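Local coordinates for protein sulfoquinovosidase (Escherichia coli, PDB 5AEG) that hydrolyses sulfoquinovosyl diacylglycerides and sulfoquinovosyl glycerol, releasing sulfoquinovose for breakdown through sulfoglycolysis, at residues L259-G264 / Q269-T274; S291-R294 / G299-V302; W306-E311 / Q315-I320; A332-Y337 / K392-L397. All coordinates share one frame; numbering follows the deposited sequence.

Contact 1: L259-G264 / Q269-T274; sequences LGIQGG and QKKLDT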
loop_
_atom_site.group_PDB
_atom_site.type_symbol
_atom_site.label_atom_id
_atom_site.label_comp_id
_atom_site.label_asym_id
_atom_site.label_seq_id
_atom_site.Cartn_x
_atom_site.Cartn_y
_atom_site.Cartn_z
ATOM N N LEU A 259 13.361 16.499 2.484
ATOM C CA LEU A 259 12.943 17.152 3.719
ATOM C C LEU A 259 11.530 17.634 3.588
ATOM O O LEU A 259 11.213 18.370 2.634
ATOM C CB LEU A 259 13.834 18.343 4.034
ATOM C CG LEU A 259 15.283 18.056 4.243
ATOM C CD1 LEU A 259 16.079 19.359 4.232
ATOM C CD2 LEU A 259 15.551 17.340 5.531
ATOM N N GLY A 260 10.651 17.216 4.516
ATOM C CA GLY A 260 9.205 17.652 4.561
ATOM C C GLY A 260 9.207 18.941 5.311
ATOM O O GLY A 260 9.583 19.010 6.483
ATOM N N ILE A 261 8.871 19.994 4.564
ATOM C CA ILE A 261 8.844 21.355 5.092
ATOM C C ILE A 261 7.532 22.056 4.663
ATOM O O ILE A 261 7.092 21.872 3.577
ATOM C CB ILE A 261 10.043 22.156 4.628
ATOM C CG1 ILE A 261 11.391 21.413 4.903
ATOM C CG2 ILE A 261 10.019 23.537 5.305
ATOM C CD1 ILE A 261 12.616 22.017 4.222
ATOM N N GLN A 262 6.952 22.838 5.569
ATOM C CA GLN A 262 5.857 23.739 5.230
ATOM C C GLN A 262 6.260 25.150 5.719
ATOM O O GLN A 262 7.183 25.307 6.509
ATOM C CB GLN A 262 4.595 23.264 5.924
ATOM C CG GLN A 262 4.163 21.862 5.511
ATOM C CD GLN A 262 2.926 21.348 6.230
ATOM O OE1 GLN A 262 1.818 21.361 5.669
ATOM N NE2 GLN A 262 3.101 20.838 7.401
ATOM N N GLY A 263 5.549 26.141 5.230
ATOM C CA GLY A 263 5.715 27.502 5.719
ATOM C C GLY A 263 6.346 28.499 4.777
ATOM O O GLY A 263 6.652 29.654 5.215
ATOM N N GLY A 264 6.576 28.076 3.544
ATOM C CA GLY A 264 6.948 28.905 2.444
ATOM C C GLY A 264 8.440 28.864 2.030
ATOM O O GLY A 264 9.245 28.108 2.565
ATOM N N GLN A 269 14.221 27.309 2.388
ATOM C CA GLN A 269 15.608 27.713 2.177
ATOM C C GLN A 269 16.489 27.612 3.381
ATOM O O GLN A 269 17.602 26.996 3.260
ATOM C CB GLN A 269 15.666 29.178 1.628
ATOM C CG GLN A 269 17.011 29.543 1.019
ATOM C CD GLN A 269 17.525 28.679 -0.071
ATOM O OE1 GLN A 269 16.928 28.512 -1.179
ATOM N NE2 GLN A 269 18.735 28.164 0.168
ATOM N N LYS A 270 16.009 28.116 4.528
ATOM C CA LYS A 270 16.803 28.121 5.764
ATOM C C LYS A 270 17.053 26.703 6.243
ATOM O O LYS A 270 18.120 26.372 6.735
ATOM C CB LYS A 270 16.121 28.868 6.914
ATOM C CG LYS A 270 16.292 30.407 6.813
ATOM C CD LYS A 270 16.120 31.147 8.159
ATOM C CE LYS A 270 17.393 31.193 9.044
ATOM N NZ LYS A 270 17.622 29.987 9.922
ATOM N N LYS A 271 16.012 25.898 6.162
ATOM C CA LYS A 271 16.126 24.512 6.637
ATOM C C LYS A 271 17.014 23.689 5.717
ATOM O O LYS A 271 17.852 22.947 6.234
ATOM C CB LYS A 271 14.763 23.859 6.860
ATOM C CG LYS A 271 14.020 24.452 8.010
ATOM C CD LYS A 271 12.729 23.675 8.218
ATOM C CE LYS A 271 11.758 24.323 9.186
ATOM N NZ LYS A 271 12.342 24.317 10.524
ATOM N N LEU A 272 16.905 23.863 4.411
ATOM C CA LEU A 272 17.786 23.213 3.458
ATOM C C LEU A 272 19.241 23.516 3.784
ATOM O O LEU A 272 20.134 22.622 3.760
ATOM C CB LEU A 272 17.492 23.620 2.000
ATOM C CG LEU A 272 18.482 23.176 0.919
ATOM C CD1 LEU A 272 18.437 21.637 0.816
ATOM C CD2 LEU A 272 18.223 23.842 -0.427
ATOM N N ASP A 273 19.506 24.793 4.040
ATOM C CA ASP A 273 20.877 25.205 4.297
ATOM C C ASP A 273 21.424 24.689 5.580
ATOM O O ASP A 273 22.589 24.321 5.582
ATOM C CB ASP A 273 21.028 26.753 4.246
ATOM C CG ASP A 273 20.917 27.300 2.833
ATOM O OD1 ASP A 273 21.332 26.644 1.876
ATOM O OD2 ASP A 273 20.480 28.447 2.645
ATOM N N THR A 274 20.659 24.761 6.671
ATOM C CA THR A 274 21.059 24.223 7.939
ATOM C C THR A 274 21.463 22.727 7.854
ATOM O O THR A 274 22.479 22.309 8.447
ATOM C CB THR A 274 19.906 24.361 8.936
ATOM O OG1 THR A 274 19.661 25.750 9.155
ATOM C CG2 THR A 274 20.172 23.645 10.249
#

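Contact 2: S291-R294 / G299-V302; sequences SGIR and GKRV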
loop_
_atom_site.group_PDB
_atom_site.type_symbol
_atom_site.label_atom_id
_atom_site.label_comp_id
_atom_site.label_asym_id
_atom_site.label_seq_id
_atom_site.Cartn_x
_atom_site.Cartn_y
_atom_site.Cartn_z
ATOM N N SER A 291 0.470 25.056 -2.551
ATOM C CA SER A 291 -0.827 25.547 -3.025
ATOM C C SER A 291 -1.489 26.502 -2.029
ATOM O O SER A 291 -2.536 27.081 -2.296
ATOM C CB SER A 291 -1.701 24.271 -3.321
ATOM O OG SER A 291 -2.027 23.569 -2.107
ATOM N N GLY A 292 -0.852 26.808 -0.921
ATOM C CA GLY A 292 -1.450 27.630 0.130
ATOM C C GLY A 292 -1.908 26.891 1.353
ATOM O O GLY A 292 -1.809 25.635 1.442
ATOM N N ILE A 293 -2.210 27.706 2.353
ATOM C CA ILE A 293 -2.543 27.320 3.695
ATOM C C ILE A 293 -3.961 27.788 3.934
ATOM O O ILE A 293 -4.346 28.998 3.712
ATOM C CB ILE A 293 -1.645 27.995 4.719
ATOM C CG1 ILE A 293 -0.190 27.576 4.536
ATOM C CG2 ILE A 293 -2.140 27.684 6.124
ATOM C CD1 ILE A 293 0.764 28.384 5.424
ATOM N N ARG A 294 -4.748 26.829 4.383
ATOM C CA ARG A 294 -6.128 27.057 4.840
ATOM C C ARG A 294 -6.153 26.929 6.351
ATOM O O ARG A 294 -5.810 25.870 6.935
ATOM C CB ARG A 294 -7.068 26.081 4.143
ATOM C CG ARG A 294 -8.499 26.174 4.693
ATOM C CD ARG A 294 -9.368 26.904 3.747
ATOM N NE ARG A 294 -9.591 26.174 2.512
ATOM C CZ ARG A 294 -10.324 26.655 1.539
ATOM N NH1 ARG A 294 -10.885 27.885 1.633
ATOM N NH2 ARG A 294 -10.483 25.947 0.438
ATOM N N GLY A 299 -5.948 24.249 13.432
ATOM C CA GLY A 299 -4.700 24.712 12.803
ATOM C C GLY A 299 -4.737 24.626 11.266
ATOM O O GLY A 299 -5.783 24.449 10.655
ATOM N N LYS A 300 -3.545 24.642 10.675
ATOM C CA LYS A 300 -3.312 24.877 9.274
ATOM C C LYS A 300 -3.415 23.589 8.459
ATOM O O LYS A 300 -2.869 22.548 8.823
ATOM C CB LYS A 300 -1.928 25.511 9.120
ATOM C CG LYS A 300 -1.820 26.760 10.017
ATOM C CD LYS A 300 -0.766 27.786 9.664
ATOM C CE LYS A 300 0.636 27.225 9.661
ATOM N NZ LYS A 300 1.154 26.884 11.005
ATOM N N ARG A 301 -4.075 23.708 7.329
ATOM C CA ARG A 301 -4.322 22.632 6.419
ATOM C C ARG A 301 -3.817 23.150 5.073
ATOM O O ARG A 301 -3.633 24.343 4.898
ATOM C CB ARG A 301 -5.842 22.360 6.412
ATOM C CG ARG A 301 -6.344 20.964 6.725
ATOM C CD ARG A 301 -6.123 20.529 8.160
ATOM N NE ARG A 301 -4.727 20.124 8.391
ATOM C CZ ARG A 301 -4.101 20.042 9.582
ATOM N NH1 ARG A 301 -4.750 20.296 10.750
ATOM N NH2 ARG A 301 -2.798 19.689 9.591
ATOM N N VAL A 302 -3.559 22.255 4.135
ATOM C CA VAL A 302 -3.174 22.565 2.784
ATOM C C VAL A 302 -4.469 23.073 2.092
ATOM O O VAL A 302 -5.551 22.546 2.355
ATOM C CB VAL A 302 -2.661 21.311 2.074
ATOM C CG1 VAL A 302 -2.417 21.552 0.615
ATOM C CG2 VAL A 302 -1.380 20.826 2.735
#

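Contact 3: W306-E311 / Q315-I320; sequences WKWNSE and QLDSRI. With CA (calcium ion), chain C.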
loop_
_atom_site.group_PDB
_atom_site.type_symbol
_atom_site.label_atom_id
_atom_site.label_comp_id
_atom_site.label_asym_id
_atom_site.label_seq_id
_atom_site.Cartn_x
_atom_site.Cartn_y
_atom_site.Cartn_z
ATOM N N TRP A 306 -4.896 23.005 -6.911
ATOM C CA TRP A 306 -3.618 22.430 -7.361
ATOM C C TRP A 306 -2.924 23.335 -8.397
ATOM O O TRP A 306 -2.703 23.019 -9.572
ATOM C CB TRP A 306 -3.786 20.955 -7.797
ATOM C CG TRP A 306 -4.732 20.243 -6.928
ATOM C CD1 TRP A 306 -5.884 19.616 -7.310
ATOM C CD2 TRP A 306 -4.612 20.018 -5.548
ATOM N NE1 TRP A 306 -6.518 19.078 -6.248
ATOM C CE2 TRP A 306 -5.794 19.355 -5.138
ATOM C CE3 TRP A 306 -3.684 20.427 -4.577
ATOM C CZ2 TRP A 306 -6.002 18.973 -3.861
ATOM C CZ3 TRP A 306 -3.904 20.043 -3.286
ATOM C CH2 TRP A 306 -5.041 19.339 -2.937
ATOM N N LYS A 307 -2.493 24.465 -7.835
ATOM C CA LYS A 307 -1.745 25.444 -8.566
ATOM C C LYS A 307 -0.831 26.162 -7.586
ATOM O O LYS A 307 -1.216 26.405 -6.423
ATOM C CB LYS A 307 -2.773 26.386 -9.168
ATOM C CG LYS A 307 -2.302 27.405 -10.176
ATOM C CD LYS A 307 -3.502 27.783 -11.095
ATOM C CE LYS A 307 -4.901 28.009 -10.420
ATOM N NZ LYS A 307 -6.082 27.302 -11.056
ATOM N N TRP A 308 0.349 26.534 -8.041
ATOM C CA TRP A 308 1.371 27.204 -7.191
ATOM C C TRP A 308 0.802 28.486 -6.618
ATOM O O TRP A 308 0.216 29.257 -7.339
ATOM C CB TRP A 308 2.650 27.493 -8.022
ATOM C CG TRP A 308 3.530 28.494 -7.464
ATOM C CD1 TRP A 308 3.863 28.675 -6.186
ATOM C CD2 TRP A 308 4.157 29.538 -8.189
ATOM N NE1 TRP A 308 4.693 29.736 -6.049
ATOM C CE2 TRP A 308 4.901 30.293 -7.262
ATOM C CE3 TRP A 308 4.185 29.890 -9.544
ATOM C CZ2 TRP A 308 5.684 31.441 -7.627
ATOM C CZ3 TRP A 308 5.005 31.033 -9.940
ATOM C CH2 TRP A 308 5.731 31.784 -8.956
ATOM N N ASN A 309 0.887 28.662 -5.336
ATOM C CA ASN A 309 0.402 29.792 -4.651
ATOM C C ASN A 309 1.608 30.723 -4.373
ATOM O O ASN A 309 2.425 30.494 -3.465
ATOM C CB ASN A 309 -0.267 29.308 -3.349
ATOM C CG ASN A 309 -0.942 30.416 -2.551
ATOM O OD1 ASN A 309 -0.375 31.501 -2.347
ATOM N ND2 ASN A 309 -2.123 30.127 -2.027
ATOM N N SER A 310 1.734 31.800 -5.170
ATOM C CA SER A 310 2.918 32.696 -5.033
ATOM C C SER A 310 2.876 33.581 -3.824
ATOM O O SER A 310 3.895 34.174 -3.450
ATOM C CB SER A 310 3.048 33.568 -6.312
ATOM O OG SER A 310 1.875 34.344 -6.411
ATOM N N GLU A 311 1.720 33.674 -3.145
ATOM C CA GLU A 311 1.696 34.321 -1.848
ATOM C C GLU A 311 2.352 33.490 -0.742
ATOM O O GLU A 311 3.134 33.989 0.107
ATOM C CB GLU A 311 0.246 34.725 -1.470
ATOM C CG GLU A 311 -0.382 35.687 -2.513
ATOM C CD GLU A 311 0.318 37.079 -2.560
ATOM O OE1 GLU A 311 1.197 37.371 -1.723
ATOM O OE2 GLU A 311 -0.027 37.914 -3.442
ATOM N N GLN A 315 8.386 33.307 -5.356
ATOM C CA GLN A 315 9.593 33.096 -6.216
ATOM C C GLN A 315 9.903 31.585 -6.363
ATOM O O GLN A 315 11.003 31.209 -6.683
ATOM C CB GLN A 315 10.845 33.856 -5.693
ATOM C CG GLN A 315 10.640 35.330 -5.354
ATOM C CD GLN A 315 11.940 36.046 -5.056
ATOM O OE1 GLN A 315 12.421 36.110 -3.911
ATOM N NE2 GLN A 315 12.550 36.546 -6.091
ATOM N N LEU A 316 8.898 30.714 -6.144
ATOM C CA LEU A 316 9.188 29.298 -6.156
ATOM C C LEU A 316 9.606 28.852 -7.565
ATOM O O LEU A 316 10.426 27.997 -7.698
ATOM C CB LEU A 316 7.932 28.527 -5.698
ATOM C CG LEU A 316 8.045 26.973 -5.787
ATOM C CD1 LEU A 316 9.078 26.568 -4.826
ATOM C CD2 LEU A 316 6.671 26.360 -5.526
ATOM N N ASP A 317 9.044 29.468 -8.611
ATOM C CA ASP A 317 9.352 29.081 -10.008
ATOM C C ASP A 317 10.832 29.238 -10.281
ATOM O O ASP A 317 11.459 28.304 -10.800
ATOM C CB ASP A 317 8.486 29.816 -11.037
ATOM C CG ASP A 317 8.464 31.322 -10.859
ATOM O OD1 ASP A 317 9.058 31.924 -9.881
ATOM O OD2 ASP A 317 7.815 31.881 -11.737
ATOM N N SER A 318 11.410 30.352 -9.834
ATOM C CA SER A 318 12.854 30.529 -10.020
ATOM C C SER A 318 13.669 29.770 -8.957
ATOM O O SER A 318 14.788 29.307 -9.267
ATOM C CB SER A 318 13.272 32.002 -10.026
ATOM O OG SER A 318 12.893 32.635 -8.814
ATOM N N ARG A 319 13.149 29.679 -7.730
ATOM C CA ARG A 319 13.859 28.945 -6.688
ATOM C C ARG A 319 14.047 27.464 -7.045
ATOM O O ARG A 319 15.098 26.914 -6.682
ATOM C CB ARG A 319 13.257 29.110 -5.263
ATOM C CG ARG A 319 14.208 28.764 -4.129
ATOM C CD ARG A 319 15.541 29.558 -4.178
ATOM N NE ARG A 319 15.243 30.961 -3.973
ATOM C CZ ARG A 319 15.067 31.513 -2.778
ATOM N NH1 ARG A 319 15.211 30.825 -1.657
ATOM N NH2 ARG A 319 14.660 32.775 -2.689
ATOM N N ILE A 320 13.038 26.835 -7.691
ATOM C CA ILE A 320 13.112 25.400 -8.099
ATOM C C ILE A 320 14.335 25.257 -8.997
ATOM O O ILE A 320 15.146 24.347 -8.805
ATOM C CB ILE A 320 11.837 24.900 -8.801
ATOM C CG1 ILE A 320 10.685 24.814 -7.769
ATOM C CG2 ILE A 320 12.078 23.553 -9.498
ATOM C CD1 ILE A 320 9.323 24.554 -8.367
HETATM CA CA CA C . 3.276 38.465 -1.481
HETATM O O HOH W 1 3.898 36.931 -3.355
HETATM O O HOH W 2 4.416 36.427 -0.333
HETATM O O HOH W 3 2.692 39.655 -3.438
#

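Contact 4: A332-Y337 / K392-L397; sequences AYINPY and KNMIEL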
loop_
_atom_site.group_PDB
_atom_site.type_symbol
_atom_site.label_atom_id
_atom_site.label_comp_id
_atom_site.label_asym_id
_atom_site.label_seq_id
_atom_site.Cartn_x
_atom_site.Cartn_y
_atom_site.Cartn_z
ATOM N N ALA A 332 5.746 18.288 -4.535
ATOM C CA ALA A 332 4.493 18.953 -4.125
ATOM C C ALA A 332 3.425 17.970 -3.709
ATOM O O ALA A 332 3.759 16.944 -3.182
ATOM C CB ALA A 332 4.055 19.914 -5.239
ATOM N N TYR A 333 2.145 18.295 -3.857
ATOM C CA TYR A 333 1.051 17.519 -3.322
ATOM C C TYR A 333 -0.170 17.736 -4.218
ATOM O O TYR A 333 -0.457 18.903 -4.625
ATOM C CB TYR A 333 0.721 17.979 -1.888
ATOM C CG TYR A 333 -0.467 17.342 -1.255
ATOM C CD1 TYR A 333 -1.790 17.758 -1.574
ATOM C CD2 TYR A 333 -0.343 16.363 -0.299
ATOM C CE1 TYR A 333 -2.883 17.127 -1.006
ATOM C CE2 TYR A 333 -1.450 15.743 0.285
ATOM C CZ TYR A 333 -2.723 16.127 -0.088
ATOM O OH TYR A 333 -3.797 15.565 0.468
ATOM N N ILE A 334 -0.927 16.653 -4.411
ATOM C CA ILE A 334 -2.201 16.683 -5.109
ATOM C C ILE A 334 -3.085 15.536 -4.597
ATOM O O ILE A 334 -2.571 14.488 -4.124
ATOM C CB ILE A 334 -2.019 16.665 -6.654
ATOM C CG1 ILE A 334 -3.404 16.850 -7.319
ATOM C CG2 ILE A 334 -1.393 15.400 -7.211
ATOM C CD1 ILE A 334 -3.271 17.220 -8.774
ATOM N N ASN A 335 -4.410 15.744 -4.633
ATOM C CA ASN A 335 -5.378 14.731 -4.338
ATOM C C ASN A 335 -6.562 14.845 -5.335
ATOM O O ASN A 335 -6.559 15.812 -6.120
ATOM C CB ASN A 335 -5.723 14.704 -2.883
ATOM C CG ASN A 335 -6.650 15.776 -2.426
ATOM O OD1 ASN A 335 -7.598 16.138 -3.074
ATOM N ND2 ASN A 335 -6.449 16.204 -1.221
ATOM N N PRO A 336 -7.495 13.893 -5.311
ATOM C CA PRO A 336 -8.469 13.878 -6.411
ATOM C C PRO A 336 -9.756 14.614 -6.032
ATOM O O PRO A 336 -10.810 14.329 -6.617
ATOM C CB PRO A 336 -8.642 12.395 -6.643
ATOM C CG PRO A 336 -8.642 11.845 -5.218
ATOM C CD PRO A 336 -7.669 12.698 -4.443
ATOM N N TYR A 337 -9.662 15.572 -5.088
ATOM C CA TYR A 337 -10.736 16.495 -4.731
ATOM C C TYR A 337 -10.277 17.934 -5.072
ATOM O O TYR A 337 -9.085 18.183 -5.330
ATOM C CB TYR A 337 -11.058 16.469 -3.261
ATOM C CG TYR A 337 -11.325 15.092 -2.645
ATOM C CD1 TYR A 337 -12.594 14.489 -2.714
ATOM C CD2 TYR A 337 -10.335 14.445 -1.893
ATOM C CE1 TYR A 337 -12.838 13.256 -2.073
ATOM C CE2 TYR A 337 -10.544 13.217 -1.329
ATOM C CZ TYR A 337 -11.814 12.613 -1.356
ATOM O OH TYR A 337 -12.021 11.356 -0.722
ATOM N N LYS A 392 0.398 20.715 -16.375
ATOM C CA LYS A 392 0.630 22.140 -16.531
ATOM C C LYS A 392 1.003 22.782 -15.200
ATOM O O LYS A 392 1.919 23.655 -15.177
ATOM C CB LYS A 392 -0.574 22.814 -17.199
ATOM C CG LYS A 392 -0.807 24.309 -16.960
ATOM C CD LYS A 392 -0.704 25.202 -18.214
ATOM C CE LYS A 392 0.685 25.184 -18.873
ATOM N NZ LYS A 392 1.846 25.436 -17.943
ATOM N N ASN A 393 0.404 22.330 -14.088
ATOM C CA ASN A 393 0.601 23.008 -12.831
ATOM C C ASN A 393 1.754 22.448 -11.943
ATOM O O ASN A 393 2.283 23.158 -11.101
ATOM C CB ASN A 393 -0.739 23.072 -12.081
ATOM C CG ASN A 393 -1.791 23.952 -12.793
ATOM O OD1 ASN A 393 -1.519 24.525 -13.780
ATOM N ND2 ASN A 393 -2.972 23.961 -12.315
ATOM N N MET A 394 2.153 21.206 -12.182
ATOM C CA MET A 394 3.239 20.547 -11.403
ATOM C C MET A 394 4.423 20.221 -12.277
ATOM O O MET A 394 5.540 20.621 -11.988
ATOM C CB MET A 394 2.712 19.307 -10.686
ATOM C CG MET A 394 1.338 19.574 -10.036
ATOM S SD MET A 394 0.550 18.182 -9.096
ATOM C CE MET A 394 1.755 18.286 -7.882
ATOM N N ILE A 395 4.207 19.482 -13.347
ATOM C CA ILE A 395 5.360 19.063 -14.169
ATOM C C ILE A 395 6.016 20.257 -14.847
ATOM O O ILE A 395 7.225 20.408 -14.770
ATOM C CB ILE A 395 4.980 18.012 -15.263
ATOM C CG1 ILE A 395 4.509 16.698 -14.566
ATOM C CG2 ILE A 395 6.189 17.735 -16.140
ATOM C CD1 ILE A 395 3.879 15.601 -15.415
ATOM N N GLU A 396 5.213 21.105 -15.487
ATOM C CA GLU A 396 5.751 22.311 -16.124
ATOM C C GLU A 396 6.305 23.319 -15.152
ATOM O O GLU A 396 7.161 24.036 -15.538
ATOM C CB GLU A 396 4.744 22.925 -17.121
ATOM C CG GLU A 396 4.729 22.107 -18.395
ATOM C CD GLU A 396 3.732 22.608 -19.441
ATOM O OE1 GLU A 396 3.332 23.808 -19.412
ATOM O OE2 GLU A 396 3.342 21.772 -20.287
ATOM N N LEU A 397 5.858 23.340 -13.881
ATOM C CA LEU A 397 6.442 24.182 -12.884
ATOM C C LEU A 397 7.857 23.713 -12.549
ATOM O O LEU A 397 8.655 24.459 -11.991
ATOM C CB LEU A 397 5.551 24.198 -11.660
ATOM C CG LEU A 397 5.975 25.000 -10.406
ATOM C CD1 LEU A 397 5.965 26.485 -10.602
ATOM C CD2 LEU A 397 5.073 24.677 -9.256
#

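Contact 1: L259-G264 / Q269-T274
Ile261 and Lys271 have their CA atoms 8.1 Å apart, and Leu259 and Leu272 come to 7.8 Å at CA, as the end of a barrel strand and its exit loop run past the helix that follows. Across this gap the contact is wholly apolar. With chi1 at -52°, Ile261 sends CG1 anti to its own carbonyl carbon, and CD1 at the end of that branch meets Lys271 CB at 3.9 Å. Its other branch, CG2, lies alongside the lysine chain and touches Lys271 CD at 4.0 Å. The isoleucine and the lysine run antiparallel alongside one another, so the lysine offers its methylene chain as a greasy flank while its ammonium group goes on to a salt bridge with Asp549. Leu259 joins in more loosely, with CD1 4.3 Å from Leu272 CA. The helix is braced along its own surface: the amide of Gln269 gives NE2 to Asp273 OD2 at 3.0 Å, with the acceptor almost in the amide plane. Strand, helix and the next strand form a beta-alpha-beta unit of the family 31 TIM barrel. Leu259 pairs by backbone with Gly284 and Trp286 of strand 282-286, Leu272 packs on Val282 and Ile285 of the same strand, and Leu272 also touches Trp323 of helix 316-325.

Contact 2: S291-R294 / G299-V302
Lys300 lays its aliphatic stem against Ile293 across a tight beta hairpin. Starting at its root, Lys300 CB touches Ile293 CG2 at 3.7 Å; the next carbon, CG, passes the same methyl at 4.0 Å, and then CD returns to it at 3.8 Å. The chain bends about CG-CD (chi3 -59°) and again at chi4, which carries CE and the ammonium NZ away from strand 293-296. One isoleucine methyl therefore rides on three successive methylenes. Between the strands, Arg294 and Arg301 form an antiparallel hydrogen-bonded pair: Arg294 N donates to Arg301 O at 2.8 Å, and Arg301 N returns a bond to Arg294 O, also at 2.8 Å. Both arginines leave the ribbon on the same face, but their cationic ends part company. Arg294 goes to a salt bridge with Asp341 and a cation-pi contact with Phe370, whereas Arg301 gives NH2 to the carbonyl of Asn540. Nearer the base, Ser291 OG lies 3.4 Å from Val302 CG1 while bonding to Met303 O. Arg301 and Val302 both belong to the sulfoquinovosyl diacylglycerol site. The chemistry is thus split: paired backbone amides fix how the two strands lie, and the two guanidinium groups are fixed by different partners, which would be expected to hold the substrate-binding end of the hairpin in a defined position.

Contact 3: W306-E311 / Q315-I320
Trp308 spreads its indole over the first turn of helix 316-325, meeting Leu316 with its pyrrole end and Asp317 with its benzene end. Leu316 CB comes obliquely to Trp308 NE1 at 3.5 Å, and Leu316 CD2 packs on Trp308 CD1 at 3.7 Å. The carboxylate of Asp317 lies against the other end, with CG 3.4 Å from Trp308 CH2 and its plane turned 47° from that of the ring. The backbone N of Asp317 stands over one face of the indole, offset toward the rim; Ser310 CB, from the tryptophan's own loop, lies above the opposite face, also toward its rim. At the edge, near the ring plane, is Gln315 N, 4.0 Å from Trp308 CZ2. What orients the indole is a chi1 of 161°, which carries the ring across to the helix, and a hydrogen bond from NE1 to the carbonyl of Tyr313. An alanine in place of Trp308 would probably open a gap beside Leu316 and leave the Tyr313 carbonyl without its indole donor. Farther out, Glu311 OE1 binds a calcium ion at 2.4 Å, and three waters also bind the metal. Two of them donate to the loop backbone: water 1 to Ser310 O and water 2 to Glu311 O. Gln315 is the N-cap residue, so the indole rests on the very start of the helix. Behind it, Leu316 packs on Phe330 of strand 329-334, Trp308 on Trp290 and Leu397, and Arg319 makes a salt bridge with Glu266 of helix 265-277.

Contact 4: A332-Y337 / K392-L397
Met394 CE stands over one face of the Tyr333-Ile334 peptide, 4.0 Å from Tyr333 O, in a helix-on-strand contact of the family 31 TIM barrel. That carbonyl also accepts a hydrogen bond from Trp290 NE1. Tyr333 CB points away from the helix, and the phenol OH bonds to Asp405, the catalytic nucleophile. Another flat group, the amide of Asn335, is held at both ends: ND2 donates to Tyr333 OH at 3.2 Å, with the acceptor close to the amide plane, and OD1 takes Tyr337 N in an Asx turn, the donor lying in the carbonyl plane. This is consistent with Asn335 acting as a second-shell brace for the tyrosine that bonds to the nucleophile. The ring of Tyr337 meets Phe367 and Phe406 edge-to-face. On the helix side Met394 carries the whole contact. Its chain runs straight through chi2, and SD crosses Ile334, 3.9 Å from Ile334 CB and 4.0 Å from Ile334 CD1. A bend at chi3, 69°, then turns the methyl toward the strand. An alanine here would probably leave Ile334 and Ala332 without the thioether that fills the space between strand and helix. Ile334 is walled further by Phe386 and Ile390 of helix 380-395 and by Trp402 of the adjacent strand, against which Met394 also packs. At the end of the thioether, Met394 CE rests 3.9 Å from Ala332 CB.

Read from the N terminus, the four contacts follow in series; none nests or crosses. Contact 1 spans the first turn of helix 265-277 and sets that helix against the end of strand 257-260, contact 2 closes a hairpin in the long loop after strand 282-286, and contact 3 returns that loop onto helix 316-325. Contact 4 closes the widest loop, 54 residues, joining strand 329-334 to helix 380-395. Side links stitch them together. Gln269 OE1 meets Arg319 NH1 between contacts 1 and 3, and Ser291 O meets Asn309 ND2 between 2 and 3. Trp306 ties contact 3 to both segments of contact 4, through Tyr337 and Asn393. Contacts 1 and 4 share the barrel sheet.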